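Local coordinates for tubulin-specific chaperone, putative (Trypanosoma brucei, PDB 4B6M), which probably binds alpha-tubulin and microtubule plus ends as tubulin-binding cofactor B, the piece described here being its CAP-Gly domain, at residues G9-C14 against L20-F25; G27-A30 against Y36-G39; T56-C61 against G66-P71. All blocks are in the same frame, centred on the assembly; numbering follows the deposited sequence.

Contact 1 of 3, residues G9-C14 against L20-F25; sequences GDRCLC and LGSVRF
Strand 11-14 pairs antiparallel with residues 20-25 under a strong twist, their short axes 123° apart, and the hydrogen-bonded pair Cys12-Gly21 sits between the non-hydrogen-bonded pairs Arg11-Ser22 and Leu13-Leu20. Cys12 N gives to Gly21 O at 3.0 Å, and Gly21 N returns a bond to Cys12 O at 2.9 Å. Val23 N to Asp10 O (2.8 Å) and Gly9 N to Val23 O carry the ladder on past the strand, and a water links Gly9 O with Ser22 OG.

Arg11 does most of the side-chain work. Bends at chi2 (-76°) and chi3 (-67°) fold its guanidinium back over the partner strand. Gly21 O then lies over one face, toward the rim, while Ser22 OG meets the edge in plane and accepts from NH1 at 3.0 Å. NH2 of Arg11 comes 3.3 Å from Leu20 CG; it also forms a salt bridge with Asp43, and NE bonds to Phe79 O, which together should fix the rotation of the flat group. On the same face Leu13 CD2 meets Leu20 CD1 at 3.9 Å. On the face opposite Arg11 and Leu13, Cys12 SG packs 4.1 Å from Val23 CG2.

The hairpin lies inside the five-stranded antiparallel sheet, 19-26 being its central strand: strand 74-76 flanks 11-14 and strand 36-42 flanks 20-25, with Cys12 touching Val74 and Val40, and Val23 touching Val38.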
loop_
_atom_site.group_PDB
_atom_site.type_symbol
_atom_site.label_atom_id
_atom_site.label_comp_id
_atom_site.label_asym_id
_atom_site.label_seq_id
_atom_site.Cartn_x
_atom_site.Cartn_y
_atom_site.Cartn_z
ATOM N N GLY A 9 5.886 -3.219 -6.992
ATOM C CA GLY A 9 6.358 -4.592 -6.932
ATOM C C GLY A 9 7.202 -4.827 -5.692
ATOM O O GLY A 9 7.432 -5.970 -5.314
ATOM N N ASP A 10 7.635 -3.765 -5.032
ATOM C CA ASP A 10 8.414 -3.936 -3.793
ATOM C C ASP A 10 7.602 -4.619 -2.697
ATOM O O ASP A 10 6.398 -4.372 -2.576
ATOM C CB ASP A 10 8.888 -2.589 -3.236
ATOM C CG ASP A 10 10.095 -2.059 -3.949
ATOM O OD1 ASP A 10 10.706 -2.813 -4.742
ATOM O OD2 ASP A 10 10.424 -0.881 -3.711
ATOM N N ARG A 11 8.248 -5.463 -1.892
ATOM C CA ARG A 11 7.624 -5.962 -0.671
ATOM C C ARG A 11 7.918 -5.023 0.481
ATOM O O ARG A 11 8.984 -4.374 0.516
ATOM C CB ARG A 11 8.090 -7.396 -0.353
ATOM C CG ARG A 11 7.601 -8.397 -1.411
ATOM C CD ARG A 11 6.111 -8.702 -1.222
ATOM N NE ARG A 11 5.886 -9.419 0.026
ATOM C CZ ARG A 11 4.698 -9.774 0.498
ATOM N NH1 ARG A 11 3.592 -9.442 -0.170
ATOM N NH2 ARG A 11 4.609 -10.432 1.656
ATOM N N CYS A 12 7.002 -4.953 1.437
ATOM C CA CYS A 12 7.103 -3.962 2.506
ATOM C C CYS A 12 6.434 -4.350 3.810
ATOM O O CYS A 12 5.530 -5.199 3.834
ATOM C CB CYS A 12 6.589 -2.602 1.992
ATOM S SG CYS A 12 4.829 -2.607 1.500
ATOM N N LEU A 13 6.888 -3.720 4.890
ATOM C CA LEU A 13 6.182 -3.703 6.151
ATOM C C LEU A 13 5.797 -2.266 6.376
ATOM O O LEU A 13 6.642 -1.367 6.249
ATOM C CB LEU A 13 7.079 -4.139 7.319
ATOM C CG LEU A 13 7.441 -5.614 7.479
ATOM C CD1 LEU A 13 8.415 -5.764 8.656
ATOM C CD2 LEU A 13 6.224 -6.494 7.688
ATOM N N CYS A 14 4.542 -2.063 6.724
ATOM C CA CYS A 14 3.953 -0.733 6.824
ATOM C C CYS A 14 3.438 -0.429 8.210
ATOM O O CYS A 14 2.756 -1.241 8.828
ATOM C CB CYS A 14 2.768 -0.620 5.872
ATOM S SG CYS A 14 3.183 -0.844 4.144
ATOM N N LEU A 20 2.227 -6.426 6.532
ATOM C CA LEU A 20 2.964 -6.966 5.413
ATOM C C LEU A 20 2.246 -6.774 4.072
ATOM O O LEU A 20 1.054 -7.036 3.978
ATOM C CB LEU A 20 3.118 -8.458 5.682
ATOM C CG LEU A 20 3.908 -9.250 4.682
ATOM C CD1 LEU A 20 5.287 -8.645 4.516
ATOM C CD2 LEU A 20 3.998 -10.684 5.240
ATOM N N GLY A 21 2.951 -6.324 3.034
ATOM C CA GLY A 21 2.285 -6.233 1.702
ATOM C C GLY A 21 3.170 -5.969 0.497
ATOM O O GLY A 21 4.393 -6.074 0.570
ATOM N N SER A 22 2.534 -5.639 -0.625
ATOM C CA SER A 22 3.221 -5.373 -1.885
ATOM C C SER A 22 2.840 -3.993 -2.358
ATOM O O SER A 22 1.651 -3.646 -2.344
ATOM C CB SER A 22 2.771 -6.383 -2.944
ATOM O OG SER A 22 3.177 -7.696 -2.564
ATOM N N VAL A 23 3.834 -3.224 -2.798
ATOM C CA VAL A 23 3.583 -1.902 -3.379
ATOM C C VAL A 23 2.928 -2.032 -4.761
ATOM O O VAL A 23 3.492 -2.628 -5.686
ATOM C CB VAL A 23 4.884 -1.090 -3.505
ATOM C CG1 VAL A 23 4.649 0.253 -4.189
ATOM C CG2 VAL A 23 5.497 -0.890 -2.109
ATOM N N ARG A 24 1.739 -1.445 -4.891
ATOM C CA ARG A 24 0.989 -1.480 -6.148
ATOM C C ARG A 24 0.965 -0.149 -6.906
ATOM O O ARG A 24 0.622 -0.112 -8.080
ATOM C CB ARG A 24 -0.443 -1.885 -5.856
ATOM C CG ARG A 24 -0.610 -3.268 -5.277
ATOM C CD ARG A 24 0.135 -4.309 -6.082
ATOM N NE ARG A 24 -0.251 -5.640 -5.635
ATOM C CZ ARG A 24 0.487 -6.738 -5.808
ATOM N NH1 ARG A 24 1.664 -6.678 -6.424
ATOM N NH2 ARG A 24 0.041 -7.899 -5.361
ATOM N N PHE A 25 1.358 0.937 -6.251
ATOM C CA PHE A 25 1.245 2.276 -6.810
ATOM C C PHE A 25 2.199 3.189 -6.056
ATOM O O PHE A 25 2.324 3.065 -4.854
ATOM C CB PHE A 25 -0.188 2.800 -6.638
ATOM C CG PHE A 25 -0.353 4.251 -6.989
ATOM C CD1 PHE A 25 -0.473 4.646 -8.317
ATOM C CD2 PHE A 25 -0.378 5.231 -5.992
ATOM C CE1 PHE A 25 -0.613 5.989 -8.651
ATOM C CE2 PHE A 25 -0.511 6.571 -6.316
ATOM C CZ PHE A 25 -0.633 6.954 -7.654
HETATM O O HOH W 1 5.452 -7.895 -4.532
#

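Contact 2 of 3, residues G27-A30 against Y36-G39; sequences GRVA and YWVG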
loop_
_atom_site.group_PDB
_atom_site.type_symbol
_atom_site.label_atom_id
_atom_site.label_comp_id
_atom_site.label_asym_id
_atom_site.label_seq_id
_atom_site.Cartn_x
_atom_site.Cartn_y
_atom_site.Cartn_z
ATOM N N GLY A 27 2.897 7.513 -6.395
ATOM C CA GLY A 27 2.603 8.739 -7.126
ATOM C C GLY A 27 1.745 9.714 -6.375
ATOM O O GLY A 27 1.413 9.501 -5.207
ATOM N N ARG A 28 1.378 10.794 -7.058
ATOM C CA ARG A 28 0.545 11.831 -6.480
ATOM C C ARG A 28 -0.906 11.424 -6.658
ATOM O O ARG A 28 -1.235 10.740 -7.631
ATOM C CB ARG A 28 0.778 13.150 -7.212
ATOM C CG ARG A 28 2.227 13.577 -7.266
ATOM C CD ARG A 28 2.435 14.803 -8.159
ATOM N NE ARG A 28 3.608 15.562 -7.722
ATOM C CZ ARG A 28 3.610 16.401 -6.687
ATOM N NH1 ARG A 28 2.495 16.608 -5.995
ATOM N NH2 ARG A 28 4.720 17.046 -6.348
ATOM N N VAL A 29 -1.750 11.830 -5.713
ATOM C CA VAL A 29 -3.198 11.577 -5.761
ATOM C C VAL A 29 -3.937 12.803 -5.209
ATOM O O VAL A 29 -4.068 12.976 -3.981
ATOM C CB VAL A 29 -3.613 10.348 -4.925
ATOM C CG1 VAL A 29 -5.093 10.032 -5.126
ATOM C CG2 VAL A 29 -2.743 9.130 -5.255
ATOM N N ALA A 30 -4.445 13.632 -6.116
ATOM C CA ALA A 30 -5.031 14.932 -5.734
ATOM C C ALA A 30 -6.256 14.850 -4.820
ATOM O O ALA A 30 -6.461 15.701 -3.947
ATOM C CB ALA A 30 -5.347 15.746 -6.968
ATOM N N TYR A 36 3.391 12.862 -2.360
ATOM C CA TYR A 36 3.458 11.475 -2.864
ATOM C C TYR A 36 2.789 10.458 -1.949
ATOM O O TYR A 36 2.829 10.584 -0.728
ATOM C CB TYR A 36 4.895 11.025 -3.101
ATOM C CG TYR A 36 5.443 11.488 -4.422
ATOM C CD1 TYR A 36 5.932 12.782 -4.578
ATOM C CD2 TYR A 36 5.441 10.639 -5.523
ATOM C CE1 TYR A 36 6.423 13.214 -5.802
ATOM C CE2 TYR A 36 5.925 11.060 -6.751
ATOM C CZ TYR A 36 6.412 12.342 -6.884
ATOM O OH TYR A 36 6.899 12.741 -8.111
ATOM N N TRP A 37 2.157 9.478 -2.585
ATOM C CA TRP A 37 1.471 8.372 -1.897
ATOM C C TRP A 37 1.944 7.038 -2.391
ATOM O O TRP A 37 2.357 6.869 -3.547
ATOM C CB TRP A 37 -0.035 8.455 -2.145
ATOM C CG TRP A 37 -0.657 9.631 -1.448
ATOM C CD1 TRP A 37 -0.882 10.904 -1.967
ATOM C CD2 TRP A 37 -1.102 9.700 -0.056
ATOM N NE1 TRP A 37 -1.422 11.731 -1.006
ATOM C CE2 TRP A 37 -1.577 11.070 0.160
ATOM C CE3 TRP A 37 -1.147 8.793 1.002
ATOM C CZ2 TRP A 37 -2.086 11.479 1.385
ATOM C CZ3 TRP A 37 -1.646 9.224 2.238
ATOM C CH2 TRP A 37 -2.125 10.535 2.409
ATOM N N VAL A 38 1.841 6.042 -1.515
ATOM C CA VAL A 38 2.172 4.672 -1.873
ATOM C C VAL A 38 0.917 3.810 -1.732
ATOM O O VAL A 38 0.289 3.755 -0.659
ATOM C CB VAL A 38 3.306 4.131 -0.963
ATOM C CG1 VAL A 38 3.718 2.729 -1.405
ATOM C CG2 VAL A 38 4.525 5.068 -0.999
ATOM N N GLY A 39 0.500 3.174 -2.823
ATOM C CA GLY A 39 -0.635 2.251 -2.761
ATOM C C GLY A 39 -0.118 0.880 -2.412
ATOM O O GLY A 39 0.740 0.384 -3.141
#
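Two backbone hydrogen bonds join Gly27 to Trp37 as an antiparallel hydrogen-bonded pair. Gly27 N reaches Trp37 O at 3.0 Å with the donor in the carbonyl plane, whereas Trp37 N meets Gly27 O at 2.7 Å from a position tilted 32° from that plane. At the phi of Gly27, 164°, a CB would be jammed against the carbonyl O of the preceding residue, which calls for glycine, and here the chain turns a corner. The pair closes the neck of the loop between strands 19-26 and 36-42 of the CAP-Gly fold, a small SH3-like, all-beta domain.

Tyr36 makes the aromatic contact with Gly27 and Arg28. Its ring lies beside the backbone of Gly27, with CD2 3.8 Å from Gly27 CA, and the CG of Arg28 stands over one face of the same ring. The extended arginine chain then carries NE to 4.1 Å from Tyr36 CE1, the guanidinium turned 52° from the ring plane.

Apolar packing belongs to Trp37 and Val29, whose side chains cross at about a right angle: Val29 CB lies 4.1 Å from Trp37 CD1. The indole is held at its polar end by NE1 bonding to Lys33 O, farther round the loop, while Arg70 makes a cation-pi contact with it.

Contact 3 of 3, residues T56-C61 against G66-P71; sequences TRVFQC and GGFLRP. With FMT (formic acid), chain F.
Phe59 turns the edge of its ring toward the face of Phe68 in an offset edge-to-face pair, the centroids 5.4 Å apart and the planes at 67°. Its CE1 does the touching, 3.7 Å from Phe68 CZ. Phe59 is placed there by chi1 of 65°, which sets CG between the backbone N and the carbonyl carbon and sends the ring across to strand 66-69. Farther along the ring, Phe59 CZ brings its edge to Gly67 O at 3.8 Å.

Phe68 is gripped from a second direction by Val58, whose CB meets the rim of the ring at CZ (3.7 Å), near the ring plane. At the far end of the contact Cys61 SG rests 3.5 Å from Gly66 N, close against a backbone that has no side chain in the way. No hydrogen bond crosses between the segments. Within 56-61 the backbone is braced by Arg57: its NH1, with the partner in the guanidinium plane, gives to Phe59 O at 2.8 Å, and the same nitrogen bonds to Asp50 O.

A formic acid, probably from the crystallisation liquor, accepts a weak 3.4 Å bond through O1 from Arg70 N, which also bonds to Gln73 OE1, while Gln73 NE2 holds the formic acid.

Gly66 and Val58 hydrogen-bond through their backbones to Gly49 and Gly51 of the loop carrying this protein's version of the CAP-Gly glycine-rich motif, which in relatives helps form the groove for acidic, aromatic-ended tails. Strand 36-42 pairs with 66-69, Phe59 packs on Arg24 and Phe25 of strand 19-26, and Val53 of strand 52-53 touches both Val58 and Phe68.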
loop_
_atom_site.group_PDB
_atom_site.type_symbol
_atom_site.label_atom_id
_atom_site.label_comp_id
_atom_site.label_asym_id
_atom_site.label_seq_id
_atom_site.Cartn_x
_atom_site.Cartn_y
_atom_site.Cartn_z
ATOM N N THR A 56 -13.068 6.248 -7.048
ATOM C CA THR A 56 -12.230 6.154 -8.242
ATOM C C THR A 56 -11.043 5.218 -8.022
ATOM O O THR A 56 -10.261 5.404 -7.087
ATOM C CB THR A 56 -11.777 7.554 -8.726
ATOM O OG1 THR A 56 -12.943 8.362 -9.000
ATOM C CG2 THR A 56 -10.917 7.437 -9.952
ATOM N N ARG A 57 -10.926 4.196 -8.863
ATOM C CA ARG A 57 -9.877 3.190 -8.681
ATOM C C ARG A 57 -8.524 3.791 -9.030
ATOM O O ARG A 57 -8.393 4.532 -10.016
ATOM C CB ARG A 57 -10.141 1.908 -9.475
ATOM C CG ARG A 57 -9.112 0.825 -9.183
ATOM C CD ARG A 57 -9.660 -0.574 -9.310
ATOM N NE ARG A 57 -10.785 -0.861 -8.404
ATOM C CZ ARG A 57 -10.653 -1.185 -7.119
ATOM N NH1 ARG A 57 -9.443 -1.269 -6.560
ATOM N NH2 ARG A 57 -11.733 -1.439 -6.390
ATOM N N VAL A 58 -7.537 3.494 -8.195
ATOM C CA VAL A 58 -6.156 3.861 -8.488
ATOM C C VAL A 58 -5.364 2.613 -8.837
ATOM O O VAL A 58 -4.633 2.598 -9.839
ATOM C CB VAL A 58 -5.489 4.653 -7.335
ATOM C CG1 VAL A 58 -4.030 4.965 -7.691
ATOM C CG2 VAL A 58 -6.233 5.952 -7.085
ATOM N N PHE A 59 -5.495 1.574 -8.022
ATOM C CA PHE A 59 -4.894 0.275 -8.296
ATOM C C PHE A 59 -5.868 -0.851 -8.015
ATOM O O PHE A 59 -6.763 -0.734 -7.150
ATOM C CB PHE A 59 -3.550 0.091 -7.544
ATOM C CG PHE A 59 -3.669 0.049 -6.038
ATOM C CD1 PHE A 59 -3.629 1.225 -5.313
ATOM C CD2 PHE A 59 -3.757 -1.176 -5.361
ATOM C CE1 PHE A 59 -3.723 1.210 -3.919
ATOM C CE2 PHE A 59 -3.846 -1.207 -3.958
ATOM C CZ PHE A 59 -3.820 -0.010 -3.253
ATOM N N GLN A 60 -5.717 -1.946 -8.762
ATOM C CA GLN A 60 -6.537 -3.134 -8.592
ATOM C C GLN A 60 -6.297 -3.701 -7.204
ATOM O O GLN A 60 -5.146 -3.880 -6.813
ATOM C CB GLN A 60 -6.168 -4.167 -9.655
ATOM C CG GLN A 60 -7.098 -5.365 -9.731
ATOM C CD GLN A 60 -6.748 -6.271 -10.891
ATOM O OE1 GLN A 60 -5.603 -6.703 -11.029
ATOM N NE2 GLN A 60 -7.732 -6.557 -11.738
ATOM N N CYS A 61 -7.376 -3.976 -6.483
ATOM C CA CYS A 61 -7.301 -4.480 -5.125
ATOM C C CYS A 61 -8.678 -4.833 -4.602
ATOM O O CYS A 61 -9.682 -4.243 -5.011
ATOM C CB CYS A 61 -6.671 -3.420 -4.213
ATOM S SG CYS A 61 -6.250 -3.970 -2.546
ATOM N N GLY A 66 -6.400 -2.831 0.744
ATOM C CA GLY A 66 -5.742 -1.698 0.115
ATOM C C GLY A 66 -5.454 -0.575 1.077
ATOM O O GLY A 66 -6.278 -0.218 1.933
ATOM N N GLY A 67 -4.266 -0.006 0.958
ATOM C CA GLY A 67 -3.990 1.232 1.683
ATOM C C GLY A 67 -3.272 2.230 0.822
ATOM O O GLY A 67 -2.589 1.851 -0.124
ATOM N N PHE A 68 -3.450 3.515 1.127
ATOM C CA PHE A 68 -2.604 4.559 0.566
ATOM C C PHE A 68 -1.867 5.136 1.732
ATOM O O PHE A 68 -2.494 5.616 2.688
ATOM C CB PHE A 68 -3.413 5.676 -0.095
ATOM C CG PHE A 68 -4.108 5.254 -1.342
ATOM C CD1 PHE A 68 -3.467 5.299 -2.584
ATOM C CD2 PHE A 68 -5.418 4.790 -1.275
ATOM C CE1 PHE A 68 -4.116 4.878 -3.714
ATOM C CE2 PHE A 68 -6.089 4.363 -2.419
ATOM C CZ PHE A 68 -5.435 4.425 -3.649
ATOM N N LEU A 69 -0.552 5.050 1.671
ATOM C CA LEU A 69 0.255 5.481 2.792
ATOM C C LEU A 69 1.263 6.489 2.329
ATOM O O LEU A 69 1.621 6.514 1.172
ATOM C CB LEU A 69 1.071 4.289 3.345
ATOM C CG LEU A 69 0.414 3.080 4.029
ATOM C CD1 LEU A 69 -0.587 2.319 3.167
ATOM C CD2 LEU A 69 1.484 2.097 4.466
ATOM N N ARG A 70 1.742 7.322 3.242
ATOM C CA ARG A 70 2.917 8.144 2.941
ATOM C C ARG A 70 4.152 7.274 2.887
ATOM O O ARG A 70 4.229 6.259 3.573
ATOM C CB ARG A 70 3.098 9.232 3.996
ATOM C CG ARG A 70 1.990 10.249 3.965
ATOM C CD ARG A 70 1.947 11.009 2.660
ATOM N NE ARG A 70 1.248 12.250 2.894
ATOM C CZ ARG A 70 0.953 13.130 1.961
ATOM N NH1 ARG A 70 1.273 12.897 0.699
ATOM N NH2 ARG A 70 0.312 14.245 2.318
ATOM N N PRO A 71 5.145 7.664 2.080
ATOM C CA PRO A 71 6.377 6.897 1.981
ATOM C C PRO A 71 7.055 6.637 3.323
ATOM O O PRO A 71 7.651 5.546 3.489
ATOM C CB PRO A 71 7.265 7.762 1.045
ATOM C CG PRO A 71 6.260 8.472 0.182
ATOM C CD PRO A 71 5.053 8.728 1.063
HETATM C C FMT F . -1.565 6.975 6.369
HETATM O O1 FMT F . -0.702 7.518 5.653
HETATM O O2 FMT F . -1.323 6.298 7.403
#

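In the fold
From the N terminus, contact 1 closes the first hairpin, whose connection runs between 9-14 and 20-25. The second strand then runs on into contact 2, which closes the loop between 27-30 and 36-39; contact 3 follows after the glycine-rich stretch and closes the turn between 56-61 and 66-71. The three are in series, none enclosing or crossing another, yet each has at least one segment in the five-stranded sheet. Strand 36-42 bonds to strand 19-26 at a classic beta bulge, where Arg24 and Phe25 both face Gly39, and to strand 66-69 through Val38 with Leu69. Cys14 packs on Leu69, and Phe25 on Val58, so contacts 1 and 3 also touch directly.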